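Local structure of beta-1,3-glucosyltransferase (Paecilomyces sp. J18, 5JVV) at residues G99-G108 with Q239-D250; L133-I141 with N154-C165. The protein is probably a carbohydrate-active enzyme built on a beta-jelly-roll of two curved beta sheets packed against each other. All coordinates share one frame; numbering follows the deposited sequence.

Interaction 1 (G99-G108 with Q239-D250)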
# COMPACT_ATOMS: atom_id res chain seq x y z
N GLY A 99 7.99 11.40 -7.14
CA GLY A 99 8.78 11.00 -5.99
C GLY A 99 8.09 10.07 -5.01
O GLY A 99 8.76 9.33 -4.29
N ALA A 100 6.75 10.11 -4.97
CA ALA A 100 6.01 9.36 -3.95
C ALA A 100 6.01 7.85 -4.18
O ALA A 100 6.01 7.36 -5.32
CB ALA A 100 4.57 9.89 -3.85
N TRP A 101 6.00 7.10 -3.08
CA TRP A 101 5.94 5.64 -3.14
C TRP A 101 5.15 5.12 -1.94
O TRP A 101 5.72 4.69 -0.94
CB TRP A 101 7.36 5.07 -3.19
CG TRP A 101 7.45 3.56 -3.28
CD1 TRP A 101 6.42 2.66 -3.39
CD2 TRP A 101 8.65 2.79 -3.29
NE1 TRP A 101 6.91 1.38 -3.44
CE2 TRP A 101 8.28 1.43 -3.38
CE3 TRP A 101 10.01 3.11 -3.22
CZ2 TRP A 101 9.23 0.40 -3.40
CZ3 TRP A 101 10.95 2.09 -3.23
CH2 TRP A 101 10.55 0.75 -3.34
N PRO A 102 3.82 5.18 -2.03
CA PRO A 102 2.94 4.68 -0.97
C PRO A 102 2.72 3.18 -1.08
O PRO A 102 2.81 2.60 -2.18
CB PRO A 102 1.63 5.40 -1.27
CG PRO A 102 1.60 5.46 -2.78
CD PRO A 102 3.05 5.72 -3.17
N ALA A 103 2.43 2.54 0.05
CA ALA A 103 2.11 1.11 0.03
C ALA A 103 1.25 0.69 1.20
O ALA A 103 1.46 1.13 2.33
CB ALA A 103 3.39 0.28 -0.01
N PHE A 104 0.26 -0.14 0.89
CA PHE A 104 -0.49 -0.90 1.88
C PHE A 104 -0.15 -2.35 1.57
O PHE A 104 -0.44 -2.85 0.49
CB PHE A 104 -2.00 -0.65 1.74
CG PHE A 104 -2.87 -1.54 2.61
CD1 PHE A 104 -2.47 -1.91 3.89
CD2 PHE A 104 -4.12 -1.96 2.15
CE1 PHE A 104 -3.28 -2.72 4.69
CE2 PHE A 104 -4.94 -2.79 2.93
CZ PHE A 104 -4.52 -3.15 4.21
N TRP A 105 0.51 -3.02 2.50
CA TRP A 105 1.10 -4.32 2.19
C TRP A 105 1.27 -5.17 3.44
O TRP A 105 0.94 -4.73 4.54
CB TRP A 105 2.42 -4.13 1.43
CG TRP A 105 3.50 -3.39 2.18
CD1 TRP A 105 3.48 -2.09 2.60
CD2 TRP A 105 4.77 -3.92 2.56
NE1 TRP A 105 4.68 -1.78 3.22
CE2 TRP A 105 5.48 -2.89 3.21
CE3 TRP A 105 5.38 -5.17 2.40
CZ2 TRP A 105 6.77 -3.08 3.72
CZ3 TRP A 105 6.66 -5.35 2.91
CH2 TRP A 105 7.34 -4.31 3.56
N THR A 106 1.75 -6.40 3.26
CA THR A 106 1.93 -7.31 4.39
C THR A 106 3.33 -7.90 4.36
O THR A 106 3.88 -8.14 3.30
CB THR A 106 0.87 -8.46 4.42
OG1 THR A 106 1.27 -9.52 3.54
CG2 THR A 106 -0.53 -7.94 4.04
N VAL A 107 3.89 -8.13 5.54
CA VAL A 107 5.25 -8.65 5.61
C VAL A 107 5.43 -9.55 6.83
O VAL A 107 4.78 -9.37 7.86
CB VAL A 107 6.26 -7.49 5.63
CG1 VAL A 107 6.24 -6.77 6.97
CG2 VAL A 107 7.67 -7.98 5.29
N GLY A 108 6.31 -10.54 6.70
CA GLY A 108 6.66 -11.39 7.83
C GLY A 108 7.75 -10.76 8.67
O GLY A 108 7.94 -9.54 8.64
N GLN A 239 1.18 -12.50 8.95
CA GLN A 239 1.76 -11.29 8.38
C GLN A 239 1.40 -10.08 9.22
O GLN A 239 0.31 -10.02 9.77
CB GLN A 239 1.19 -11.04 6.98
CG GLN A 239 1.48 -12.14 5.97
CD GLN A 239 2.91 -12.09 5.47
OE1 GLN A 239 3.28 -11.20 4.71
NE2 GLN A 239 3.72 -13.05 5.91
N LYS A 240 2.30 -9.11 9.28
CA LYS A 240 1.95 -7.79 9.79
C LYS A 240 1.40 -6.96 8.65
O LYS A 240 1.91 -7.05 7.53
CB LYS A 240 3.19 -7.09 10.34
CG LYS A 240 3.76 -7.73 11.59
CD LYS A 240 5.01 -7.00 12.04
CE LYS A 240 6.12 -7.10 10.99
NZ LYS A 240 7.47 -6.82 11.57
N LEU A 241 0.37 -6.17 8.93
CA LEU A 241 -0.14 -5.19 7.96
C LEU A 241 0.66 -3.90 8.07
O LEU A 241 0.98 -3.45 9.17
CB LEU A 241 -1.62 -4.90 8.23
CG LEU A 241 -2.56 -6.10 8.12
CD1 LEU A 241 -3.99 -5.74 8.54
CD2 LEU A 241 -2.55 -6.62 6.70
N VAL A 242 0.97 -3.30 6.92
CA VAL A 242 1.83 -2.12 6.89
C VAL A 242 1.23 -1.03 6.00
O VAL A 242 0.79 -1.31 4.89
CB VAL A 242 3.24 -2.45 6.35
CG1 VAL A 242 4.15 -1.22 6.43
CG2 VAL A 242 3.86 -3.63 7.10
N PHE A 243 1.20 0.19 6.52
CA PHE A 243 0.91 1.36 5.70
C PHE A 243 2.15 2.23 5.75
O PHE A 243 2.66 2.51 6.83
CB PHE A 243 -0.26 2.20 6.27
CG PHE A 243 -1.62 1.58 6.09
CD1 PHE A 243 -2.38 1.84 4.96
CD2 PHE A 243 -2.16 0.76 7.08
CE1 PHE A 243 -3.65 1.29 4.80
CE2 PHE A 243 -3.43 0.20 6.94
CZ PHE A 243 -4.17 0.46 5.79
N ASP A 244 2.63 2.66 4.60
CA ASP A 244 3.74 3.60 4.60
C ASP A 244 3.69 4.50 3.38
O ASP A 244 2.94 4.24 2.44
CB ASP A 244 5.10 2.86 4.72
CG ASP A 244 5.51 2.18 3.43
OD1 ASP A 244 5.74 0.95 3.45
OD2 ASP A 244 5.64 2.87 2.40
N THR A 245 4.48 5.57 3.43
CA THR A 245 4.81 6.34 2.24
C THR A 245 6.30 6.62 2.30
O THR A 245 6.78 7.26 3.24
CB THR A 245 4.05 7.67 2.16
OG1 THR A 245 2.64 7.41 2.22
CG2 THR A 245 4.37 8.40 0.85
N THR A 246 7.04 6.10 1.32
CA THR A 246 8.45 6.46 1.18
C THR A 246 8.61 7.33 -0.07
O THR A 246 7.61 7.71 -0.68
CB THR A 246 9.37 5.22 1.18
OG1 THR A 246 10.74 5.64 1.25
CG2 THR A 246 9.17 4.35 -0.08
N PHE A 247 9.85 7.68 -0.42
CA PHE A 247 10.11 8.55 -1.57
C PHE A 247 11.31 8.02 -2.30
O PHE A 247 12.24 7.55 -1.67
CB PHE A 247 10.44 9.98 -1.12
CG PHE A 247 9.33 10.64 -0.35
CD1 PHE A 247 8.28 11.25 -1.02
CD2 PHE A 247 9.35 10.68 1.04
CE1 PHE A 247 7.25 11.89 -0.31
CE2 PHE A 247 8.33 11.31 1.75
CZ PHE A 247 7.29 11.92 1.08
N CYS A 248 11.29 8.10 -3.63
CA CYS A 248 12.46 7.75 -4.44
C CYS A 248 12.91 6.31 -4.14
O CYS A 248 12.09 5.39 -4.19
CB CYS A 248 13.57 8.81 -4.25
SG CYS A 248 12.98 10.51 -4.63
N GLY A 249 14.17 6.09 -3.82
CA GLY A 249 14.62 4.75 -3.45
C GLY A 249 14.57 3.74 -4.58
O GLY A 249 14.55 4.12 -5.75
N ASP A 250 14.51 2.45 -4.22
CA ASP A 250 14.70 1.35 -5.17
C ASP A 250 13.82 1.41 -6.41
O ASP A 250 14.30 1.25 -7.53
CB ASP A 250 14.45 -0.01 -4.50
CG ASP A 250 15.44 -0.33 -3.39
OD1 ASP A 250 16.51 0.32 -3.31
OD2 ASP A 250 15.14 -1.25 -2.60
O HOH W 1 6.42 1.94 0.05
O HOH W 2 5.99 -12.46 4.20
O HOH W 3 9.75 -6.90 9.83
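Trp101 lies beside Thr246, whose methyl CG2 packs obliquely against the rim of the indole, 3.5 Å from Trp101 CE3, while Cys248 O meets the ring edge, 3.2 Å from the same CE3. At its far edge Trp101 NE1 bonds to Glu121 of strand 116-121. Between the ridges made by Trp101 and Trp105, their strand raises just the methyl of Ala103, and the carboxylate of Asp244 bends into this dip. Its OD1 accepts Trp105 NE1 at 2.9 Å, the donor lying somewhat out of the carboxylate plane; OD2 takes a water that also bonds Trp101 O. With chi1 at 62°, Trp105 CG stands between its own N and carbonyl carbon, which leans the indole across onto Val242, whose CB sits 3.8 Å from the centroid of the five-membered ring. On the reverse face the rings of Phe104 and Phe243 form an offset stack, centroids 4.3 Å apart and planes at 4°, and Leu241 CD2 touches Thr106 CG2 at 3.6 Å. At the end, Thr106 OG1 donates to Gln239 OE1 over 2.9 Å, on a lone pair in the carbonyl plane. Backbone bonds in pairs from Trp101–Thr246 to Val107–Lys240 hold this register, side chains going alternately to the two faces. Such neighbouring antiparallel strands, with aromatic and acidic residues on one face and phenylalanines on the other, are consistent with the cleft-forming sheet of a beta-jelly-roll enzyme.

Interaction 2 (L133-I141 with N154-C165)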
# COMPACT_ATOMS: atom_id res chain seq x y z
N LEU A 133 2.49 -9.88 -5.65
CA LEU A 133 2.96 -10.85 -4.66
C LEU A 133 4.40 -11.24 -4.98
O LEU A 133 4.78 -11.29 -6.15
CB LEU A 133 2.09 -12.11 -4.65
CG LEU A 133 0.96 -12.18 -3.62
CD1 LEU A 133 -0.03 -11.03 -3.76
CD2 LEU A 133 0.23 -13.52 -3.70
N HIS A 134 5.18 -11.49 -3.94
CA HIS A 134 6.48 -12.12 -4.08
C HIS A 134 6.45 -13.33 -3.18
O HIS A 134 6.09 -13.22 -2.01
CB HIS A 134 7.60 -11.18 -3.61
CG HIS A 134 7.68 -9.89 -4.37
ND1 HIS A 134 8.38 -9.77 -5.56
CD2 HIS A 134 7.17 -8.67 -4.11
CE1 HIS A 134 8.29 -8.53 -5.99
NE2 HIS A 134 7.56 -7.84 -5.13
N THR A 135 6.81 -14.50 -3.71
CA THR A 135 6.75 -15.73 -2.94
C THR A 135 8.11 -16.41 -2.89
O THR A 135 8.93 -16.20 -3.79
CB THR A 135 5.73 -16.74 -3.53
OG1 THR A 135 6.09 -17.05 -4.89
CG2 THR A 135 4.32 -16.17 -3.52
N LYS A 136 8.35 -17.23 -1.87
CA LYS A 136 9.58 -18.05 -1.84
C LYS A 136 9.50 -19.19 -2.86
O LYS A 136 10.47 -19.47 -3.57
CB LYS A 136 9.84 -18.61 -0.44
CG LYS A 136 10.20 -17.58 0.62
CD LYS A 136 10.07 -18.16 2.05
CE LYS A 136 11.33 -18.89 2.48
NZ LYS A 136 11.24 -19.48 3.86
N GLY A 137 8.34 -19.85 -2.93
CA GLY A 137 8.18 -21.00 -3.80
C GLY A 137 7.83 -20.65 -5.23
O GLY A 137 7.45 -19.53 -5.54
N ASN A 138 7.97 -21.64 -6.12
CA ASN A 138 7.53 -21.50 -7.50
C ASN A 138 6.02 -21.37 -7.57
O ASN A 138 5.29 -22.30 -7.21
CB ASN A 138 7.95 -22.72 -8.33
CG ASN A 138 9.44 -23.01 -8.24
OD1 ASN A 138 9.85 -24.16 -8.07
ND2 ASN A 138 10.25 -21.96 -8.35
N CYS A 139 5.55 -20.21 -8.02
CA CYS A 139 4.12 -19.91 -8.08
C CYS A 139 3.84 -19.11 -9.34
O CYS A 139 4.35 -17.99 -9.48
CB CYS A 139 3.71 -19.05 -6.87
SG CYS A 139 3.81 -19.85 -5.26
N GLU A 140 3.06 -19.68 -10.24
CA GLU A 140 2.58 -18.96 -11.42
C GLU A 140 1.09 -18.70 -11.25
O GLU A 140 0.32 -19.63 -11.02
CB GLU A 140 2.80 -19.80 -12.69
CG GLU A 140 2.29 -19.14 -13.97
CD GLU A 140 2.17 -20.09 -15.16
OE1 GLU A 140 1.58 -19.68 -16.20
OE2 GLU A 140 2.64 -21.25 -15.08
N ILE A 141 0.67 -17.44 -11.35
CA ILE A 141 -0.75 -17.13 -11.27
C ILE A 141 -1.40 -17.34 -12.64
O ILE A 141 -0.83 -16.96 -13.68
CB ILE A 141 -1.04 -15.72 -10.71
CG1 ILE A 141 -0.30 -14.63 -11.50
CG2 ILE A 141 -0.60 -15.63 -9.26
CD1 ILE A 141 -0.74 -13.21 -11.08
N ASN A 154 3.44 -12.98 -14.47
CA ASN A 154 2.77 -14.12 -13.84
C ASN A 154 3.59 -15.02 -12.90
O ASN A 154 3.03 -15.93 -12.31
CB ASN A 154 2.03 -14.98 -14.87
CG ASN A 154 2.96 -15.64 -15.87
OD1 ASN A 154 4.18 -15.61 -15.72
ND2 ASN A 154 2.38 -16.24 -16.90
N GLN A 155 4.88 -14.77 -12.76
CA GLN A 155 5.70 -15.58 -11.84
C GLN A 155 5.99 -14.83 -10.55
O GLN A 155 6.63 -13.78 -10.56
CB GLN A 155 7.02 -16.00 -12.50
CG GLN A 155 6.84 -16.86 -13.75
CD GLN A 155 6.43 -18.29 -13.43
OE1 GLN A 155 6.52 -18.75 -12.29
NE2 GLN A 155 6.02 -19.02 -14.46
N CYS A 156 5.52 -15.38 -9.42
CA CYS A 156 5.66 -14.71 -8.13
C CYS A 156 7.00 -14.90 -7.44
O CYS A 156 7.37 -14.08 -6.61
CB CYS A 156 4.57 -15.18 -7.16
SG CYS A 156 2.88 -15.12 -7.77
N SER A 157 7.73 -15.96 -7.77
CA SER A 157 8.88 -16.33 -6.94
C SER A 157 10.06 -15.38 -7.03
O SER A 157 10.32 -14.80 -8.08
CB SER A 157 9.34 -17.76 -7.23
OG SER A 157 9.92 -17.85 -8.50
N LEU A 158 10.74 -15.22 -5.90
CA LEU A 158 11.93 -14.38 -5.83
C LEU A 158 12.99 -14.96 -6.74
O LEU A 158 13.74 -14.22 -7.39
CB LEU A 158 12.44 -14.33 -4.40
CG LEU A 158 11.55 -13.61 -3.38
CD1 LEU A 158 12.11 -13.80 -1.99
CD2 LEU A 158 11.48 -12.13 -3.73
N ASP A 159 13.02 -16.29 -6.78
CA ASP A 159 14.00 -17.05 -7.55
C ASP A 159 13.82 -16.84 -9.04
O ASP A 159 14.79 -16.85 -9.81
CB ASP A 159 13.86 -18.54 -7.20
CG ASP A 159 15.10 -19.34 -7.55
OD1 ASP A 159 14.95 -20.53 -7.91
OD2 ASP A 159 16.21 -18.79 -7.45
N ALA A 160 12.57 -16.64 -9.47
CA ALA A 160 12.26 -16.46 -10.88
C ALA A 160 12.60 -15.06 -11.38
O ALA A 160 12.82 -14.85 -12.57
CB ALA A 160 10.80 -16.77 -11.16
N GLY A 161 12.61 -14.09 -10.46
CA GLY A 161 12.92 -12.72 -10.82
C GLY A 161 12.45 -11.73 -9.77
O GLY A 161 11.70 -12.09 -8.86
N PRO A 162 12.88 -10.47 -9.90
CA PRO A 162 12.58 -9.43 -8.90
C PRO A 162 11.19 -8.80 -9.03
O PRO A 162 10.72 -8.19 -8.07
CB PRO A 162 13.66 -8.38 -9.17
CG PRO A 162 13.94 -8.50 -10.63
CD PRO A 162 13.79 -9.97 -10.96
N ALA A 163 10.55 -8.95 -10.18
CA ALA A 163 9.27 -8.29 -10.42
C ALA A 163 8.15 -8.86 -9.56
O ALA A 163 7.25 -8.13 -9.14
CB ALA A 163 8.89 -8.38 -11.89
N GLY A 164 8.20 -10.17 -9.29
CA GLY A 164 7.10 -10.84 -8.63
C GLY A 164 5.94 -10.97 -9.60
O GLY A 164 6.09 -10.67 -10.79
N CYS A 165 4.79 -11.44 -9.13
CA CYS A 165 3.61 -11.51 -9.98
C CYS A 165 2.75 -10.28 -9.77
O CYS A 165 2.36 -9.96 -8.65
CB CYS A 165 2.82 -12.81 -9.76
SG CYS A 165 2.40 -13.15 -8.04
O HOH W 4 9.59 -12.05 -6.74
O HOH W 5 12.26 -18.00 -4.61
O HOH W 6 7.39 -18.21 -9.65
O HOH W 7 5.20 -21.93 -14.20
O HOH W 8 -0.15 -17.97 -16.63
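Leu133 and Cys165 face each other as an antiparallel hydrogen-bonded pair, Cys165 N lying 3.0 Å from Leu133 O with the return bond equally long. Beyond it the backbones diverge from regular strand pairing but stay bonded: Thr135 N reaches Cys156 O from well above the carbonyl plane, Thr135 O points its C=O almost straight at Leu158 N, and Ile141 N binds Asn154 O. The straightest is Cys156 N to Cys139 O, 2.9 Å at 174°.

Apolar packing centres on the Cys156–Cys165 disulfide, which ties Cys156, near the start of segment 154-165, to Cys165 at its end. Leu133 CB touches Cys165 SG at 3.6 Å. Ile141 grips the bridge with two branches, CG2 at 3.8 Å from Cys156 SG and CD1 at 3.8 Å from Cys165 CB.

Polar contacts of side chains are largely mediated by water. His134 turns its ring so that ND1 meets, in the ring plane, a water that donates to Cys156 O and Gly161 O, while Pro162 O lies at the ring edge, 3.2 Å from His134 CE1. A second water accepts Cys139 N and Ser157 N and donates to Gln155 OE1; a third links Glu140 OE2 to Gln155 NE2. Thr135 OG1, 3.3 Å from Cys156 CB, is a hydroxyl whose rotation is fixed by its direct bond to Gly137 O.

Around this loop pairing, Leu133, Ile141 and Cys165 rest on Phe226 of strand 224-226, Cys139 is tied by a disulfide to Cys230, and the backbone of His134 bonds to Glu116 of strand 116-121.

Overall arrangement
Both contacts reach the same mixed sheet, with centres 19 Å apart and nearest atoms about 8 Å apart, so they do not touch. Interaction 1 lies near the centre of the chain, 6 Å away; interaction 2 sits 19 Å out, at the periphery. Strand order explains the spacing: 240-247 pairs with 100-107, then come 116-121, 130-134 and 165-168, so strand 116-121 stands between the two contacts and bonds to a segment of each. Along the chain, residues 133-141 and 154-165 both fall between 99-108 and 239-250. The sheet thus combines a long-range central strand pair with a local, disulfide-tied loop pairing toward its side.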